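SusD-like protein BACOVA_02651 (Bacteroides ovatus, PDB 5E75) binds polysaccharide at the cell surface, probably capturing xyloglucan before its transport into the periplasm for degradation. Local coordinates at residues Val145-Arg150 against Asn505-Glu510; Trp128-Leu133 against Asn149-Val154. All blocks are in the same frame, centred on the assembly; numbering follows the deposited sequence.

Overall arrangement
Contacts 1 and 2 follow one another along the loop that leads into helix 151-168, sharing Asn149 and Arg150, with centres about 10 Å apart. Contact 2 is the buried one: it ties the loop after helix 103-125 to the start of helix 151-168, using two hydrogen bonds centred on Asn149 and an apolar corner of valines and leucine. Contact 1 lies further out, about 27 Å from the centre of the chain, and is partly exposed; it brings a segment from far along the sequence, 505-510, against the same loop through one side-chain amide hydrogen bond, a water and leucine packing. They meet where Leu148 and Asn505 touch residues 130-132.

Contact 1: Val145-Arg150 against Asn505-Glu510; sequences VRPLNR and NPLLNE
Asn505 reaches Arg146 with its side-chain amide: ND2 donates to Arg146 O over 2.9 Å, almost straight at 172°, lying in the carbonyl plane on a lone pair. CG stands opposite the backbone N across the CA-CB bond (chi1 180°), which carries the amide out to this carbonyl. Its other end turns back, OD1 accepting from Leu507 N at 3.1 Å from above the amide plane, while CG1 of Val145 rests 3.5 Å from that same OD1. With an alanine here, Arg146 O would probably lose its amide donor and Leu507 N its Asx-turn acceptor, leaving the start of the turn less firmly set. This Asx turn opens the 3-10 segment 506-509, which follows helix 499-504 and lies against the irregular loop between helices 137-142 and 151-168. Pro506 adds a marginal touch of CD on Val145 CG1. Leu507 points its side chain at the loop, and CD1 settles on the Arg146-Pro147 peptide, 3.6 Å from Pro147 N; the Val145 side chain crosses that of Leu507 at about a right angle, CG1 to CD1. A water accepts from Leu148 N and lies 2.8 Å from Leu507 O, linking the two backbones. Leu508 meets Leu148 crosswise, methyl to methyl, with 3.6 Å between their CD2 atoms; Tyr497 also touches Leu148. At Glu510 the backbone O lies 3.7 Å from Leu148 CD1.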
# COMPACT_ATOMS: atom_id res chain seq x y z
N VAL A 145 5.15 -25.30 15.85
CA VAL A 145 4.46 -24.74 17.02
C VAL A 145 5.41 -23.82 17.77
O VAL A 145 6.15 -24.25 18.66
CB VAL A 145 3.88 -25.84 17.92
CG1 VAL A 145 3.13 -25.22 19.10
CG2 VAL A 145 2.95 -26.74 17.10
N ARG A 146 5.41 -22.56 17.36
CA ARG A 146 6.35 -21.55 17.83
C ARG A 146 5.59 -20.32 18.31
O ARG A 146 4.55 -19.98 17.75
CB ARG A 146 7.27 -21.13 16.68
CG ARG A 146 8.07 -22.26 16.07
CD ARG A 146 9.19 -22.71 16.99
NE ARG A 146 9.98 -23.79 16.39
CZ ARG A 146 11.23 -24.07 16.74
NH1 ARG A 146 11.86 -23.36 17.67
NH2 ARG A 146 11.87 -25.08 16.15
N PRO A 147 6.12 -19.62 19.33
CA PRO A 147 5.38 -18.49 19.88
C PRO A 147 5.50 -17.22 19.05
O PRO A 147 6.45 -17.04 18.27
CB PRO A 147 6.05 -18.26 21.23
CG PRO A 147 7.44 -18.77 21.07
CD PRO A 147 7.33 -19.93 20.13
N LEU A 148 4.51 -16.36 19.22
CA LEU A 148 4.57 -15.00 18.73
C LEU A 148 5.67 -14.22 19.43
O LEU A 148 6.00 -14.51 20.58
CB LEU A 148 3.24 -14.31 19.02
CG LEU A 148 2.01 -14.86 18.29
CD1 LEU A 148 0.74 -14.43 19.02
CD2 LEU A 148 2.01 -14.35 16.88
N ASN A 149 6.21 -13.22 18.74
CA ASN A 149 7.11 -12.26 19.36
C ASN A 149 6.45 -10.90 19.52
O ASN A 149 5.49 -10.59 18.82
CB ASN A 149 8.39 -12.17 18.53
CG ASN A 149 9.12 -13.49 18.46
OD1 ASN A 149 9.27 -14.09 17.39
ND2 ASN A 149 9.57 -13.97 19.61
N ARG A 150 6.96 -10.09 20.44
CA ARG A 150 6.30 -8.84 20.80
C ARG A 150 6.42 -7.79 19.71
O ARG A 150 7.35 -7.83 18.91
CB ARG A 150 6.89 -8.27 22.09
CG ARG A 150 6.85 -9.24 23.27
CD ARG A 150 7.71 -8.72 24.42
NE ARG A 150 9.10 -8.62 23.98
CZ ARG A 150 10.13 -8.32 24.76
NH1 ARG A 150 9.95 -8.10 26.06
NH2 ARG A 150 11.35 -8.28 24.23
N ASN A 505 -1.03 -24.08 14.95
CA ASN A 505 -0.12 -23.52 15.95
C ASN A 505 -0.90 -22.82 17.06
O ASN A 505 -1.16 -21.61 16.98
CB ASN A 505 0.86 -22.54 15.30
CG ASN A 505 1.82 -21.94 16.30
OD1 ASN A 505 1.85 -22.35 17.46
ND2 ASN A 505 2.61 -20.96 15.86
N PRO A 506 -1.28 -23.56 18.10
CA PRO A 506 -2.08 -22.94 19.17
C PRO A 506 -1.37 -21.82 19.93
O PRO A 506 -2.04 -21.10 20.69
CB PRO A 506 -2.40 -24.11 20.12
CG PRO A 506 -1.58 -25.26 19.65
CD PRO A 506 -1.21 -25.03 18.24
N LEU A 507 -0.07 -21.64 19.73
CA LEU A 507 0.61 -20.55 20.42
C LEU A 507 0.23 -19.20 19.82
O LEU A 507 0.52 -18.17 20.41
CB LEU A 507 2.13 -20.74 20.41
CG LEU A 507 2.64 -21.95 21.21
CD1 LEU A 507 4.15 -22.06 21.13
CD2 LEU A 507 2.20 -21.90 22.65
N LEU A 508 -0.43 -19.21 18.67
CA LEU A 508 -0.97 -17.97 18.12
C LEU A 508 -2.06 -17.39 19.04
O LEU A 508 -2.36 -16.20 18.96
CB LEU A 508 -1.49 -18.16 16.69
CG LEU A 508 -0.43 -18.47 15.64
CD1 LEU A 508 -1.10 -18.68 14.29
CD2 LEU A 508 0.66 -17.40 15.52
N ASN A 509 -2.60 -18.21 19.93
CA ASN A 509 -3.56 -17.75 20.94
C ASN A 509 -2.94 -17.46 22.30
O ASN A 509 -3.66 -17.16 23.26
CB ASN A 509 -4.67 -18.80 21.13
CG ASN A 509 -5.81 -18.65 20.15
OD1 ASN A 509 -6.07 -17.56 19.63
ND2 ASN A 509 -6.52 -19.74 19.91
N GLU A 510 -1.61 -17.50 22.39
CA GLU A 510 -0.91 -17.30 23.65
C GLU A 510 -0.10 -16.02 23.59
O GLU A 510 0.13 -15.48 22.51
CB GLU A 510 0.01 -18.49 23.93
CG GLU A 510 -0.74 -19.82 24.07
CD GLU A 510 -1.72 -19.81 25.23
OE1 GLU A 510 -1.41 -19.17 26.26
OE2 GLU A 510 -2.80 -20.43 25.11
O HOH W 1 2.79 -16.98 21.53

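Contact 2: Trp128-Leu133 against Asn149-Val154; sequences WGPVIL and NREEDV
Asn149 leans across to Leu133, and its side chain carries much of the contact. Its CB sits 3.6 Å from Val131 O, the carbonyl that also accepts the hydrogen bond from Asn149 N (2.9 Å), which arrives from above the carbonyl plane. CG stands anti to the carbonyl carbon (chi1 -62°), turning the amide toward Leu133, and comes 4.1 Å from Leu133 CD1. At the tip OD1 accepts from Leu133 N over 3.0 Å, in the carbonyl plane and fairly straight at 163°, and it also touches Leu133 CB; ND2 is taken by Val513 O. Backbone and side chain of this one residue thus hold Val131 O and Leu133 N, which belong to adjacent peptide groups. In this N-terminal, TPR-clan region of the SusD family, the loop after helix 103-125 is thereby pinned to the start of helix 151-168, whose N-cap residue is Arg150. Its N donates to Asp153 OD2, and its guanidinium grips the same carboxylate side-on, NE to OD2 and NH2 to OD1. On the helix side, Leu133 lays CD1 against Asp153 CB at 3.8 Å and CD2 near Val154 CG2. That valine methyl also meets Val131 CG2 at 3.9 Å, the two side chains crossing at about a right angle; helices 70-95 and 103-125 pack on Val131. Glu151 extends over Gly129 and Pro130, OE2 coming 3.5 Å from Pro130 CD, while Trp197 and Arg430 hold its carboxylate.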
# COMPACT_ATOMS: atom_id res chain seq x y z
N TRP A 128 -1.65 -7.65 12.22
CA TRP A 128 -1.81 -8.52 13.39
C TRP A 128 -1.11 -8.00 14.65
O TRP A 128 -1.55 -8.30 15.76
CB TRP A 128 -1.28 -9.93 13.10
CG TRP A 128 -2.11 -10.67 12.10
CD1 TRP A 128 -3.32 -11.26 12.34
CD2 TRP A 128 -1.83 -10.86 10.71
NE1 TRP A 128 -3.82 -11.80 11.17
CE2 TRP A 128 -2.92 -11.59 10.16
CE3 TRP A 128 -0.78 -10.50 9.87
CZ2 TRP A 128 -2.98 -11.93 8.82
CZ3 TRP A 128 -0.83 -10.86 8.54
CH2 TRP A 128 -1.93 -11.57 8.03
N GLY A 129 -0.05 -7.21 14.49
CA GLY A 129 0.76 -6.77 15.62
C GLY A 129 1.84 -7.80 15.89
O GLY A 129 2.73 -7.96 15.07
N PRO A 130 1.76 -8.54 17.02
CA PRO A 130 2.73 -9.61 17.24
C PRO A 130 2.67 -10.63 16.12
O PRO A 130 1.59 -11.01 15.66
CB PRO A 130 2.27 -10.23 18.57
CG PRO A 130 1.49 -9.14 19.25
CD PRO A 130 0.81 -8.40 18.14
N VAL A 131 3.84 -11.09 15.67
CA VAL A 131 3.93 -12.18 14.70
C VAL A 131 5.16 -13.01 15.02
O VAL A 131 5.94 -12.63 15.91
CB VAL A 131 3.98 -11.66 13.22
CG1 VAL A 131 2.64 -11.07 12.80
CG2 VAL A 131 5.10 -10.66 13.04
N ILE A 132 5.35 -14.14 14.35
CA ILE A 132 6.50 -15.01 14.61
C ILE A 132 7.69 -14.55 13.77
O ILE A 132 7.61 -14.53 12.54
CB ILE A 132 6.16 -16.47 14.25
CG1 ILE A 132 4.93 -16.93 15.04
CG2 ILE A 132 7.34 -17.38 14.52
CD1 ILE A 132 4.30 -18.21 14.54
N LEU A 133 8.78 -14.17 14.44
CA LEU A 133 10.02 -13.79 13.77
C LEU A 133 10.84 -15.02 13.43
O LEU A 133 11.04 -15.89 14.29
CB LEU A 133 10.82 -12.84 14.67
CG LEU A 133 10.12 -11.49 14.92
CD1 LEU A 133 10.92 -10.72 15.97
CD2 LEU A 133 9.99 -10.69 13.63
N ASN A 149 6.21 -13.22 18.74
CA ASN A 149 7.11 -12.26 19.36
C ASN A 149 6.45 -10.90 19.52
O ASN A 149 5.49 -10.59 18.82
CB ASN A 149 8.39 -12.17 18.53
CG ASN A 149 9.12 -13.49 18.46
OD1 ASN A 149 9.27 -14.09 17.39
ND2 ASN A 149 9.57 -13.97 19.61
N ARG A 150 6.96 -10.09 20.44
CA ARG A 150 6.30 -8.84 20.80
C ARG A 150 6.42 -7.79 19.71
O ARG A 150 7.35 -7.83 18.91
CB ARG A 150 6.89 -8.27 22.09
CG ARG A 150 6.85 -9.24 23.27
CD ARG A 150 7.71 -8.72 24.42
NE ARG A 150 9.10 -8.62 23.98
CZ ARG A 150 10.13 -8.32 24.76
NH1 ARG A 150 9.95 -8.10 26.06
NH2 ARG A 150 11.35 -8.28 24.23
N GLU A 151 5.48 -6.86 19.66
CA GLU A 151 5.54 -5.76 18.72
C GLU A 151 6.91 -5.06 18.75
O GLU A 151 7.45 -4.74 17.69
CB GLU A 151 4.38 -4.78 18.99
CG GLU A 151 3.01 -5.39 18.66
CD GLU A 151 1.82 -4.51 18.99
OE1 GLU A 151 2.00 -3.34 19.37
OE2 GLU A 151 0.68 -5.00 18.88
N GLU A 152 7.49 -4.82 19.93
CA GLU A 152 8.79 -4.15 19.97
C GLU A 152 9.89 -4.99 19.32
O GLU A 152 10.78 -4.44 18.69
CB GLU A 152 9.20 -3.74 21.40
CG GLU A 152 8.44 -2.52 21.95
CD GLU A 152 8.63 -1.27 21.08
OE1 GLU A 152 9.81 -0.94 20.79
OE2 GLU A 152 7.61 -0.64 20.69
N ASP A 153 9.84 -6.32 19.50
CA ASP A 153 10.79 -7.21 18.85
C ASP A 153 10.68 -7.10 17.34
O ASP A 153 11.69 -7.10 16.63
CB ASP A 153 10.54 -8.69 19.21
CG ASP A 153 10.76 -9.01 20.68
OD1 ASP A 153 11.85 -8.76 21.22
OD2 ASP A 153 9.84 -9.63 21.26
N VAL A 154 9.44 -7.06 16.84
CA VAL A 154 9.18 -7.02 15.41
C VAL A 154 9.77 -5.73 14.84
O VAL A 154 10.48 -5.75 13.84
CB VAL A 154 7.69 -7.18 15.09
CG1 VAL A 154 7.45 -7.13 13.58
CG2 VAL A 154 7.17 -8.51 15.61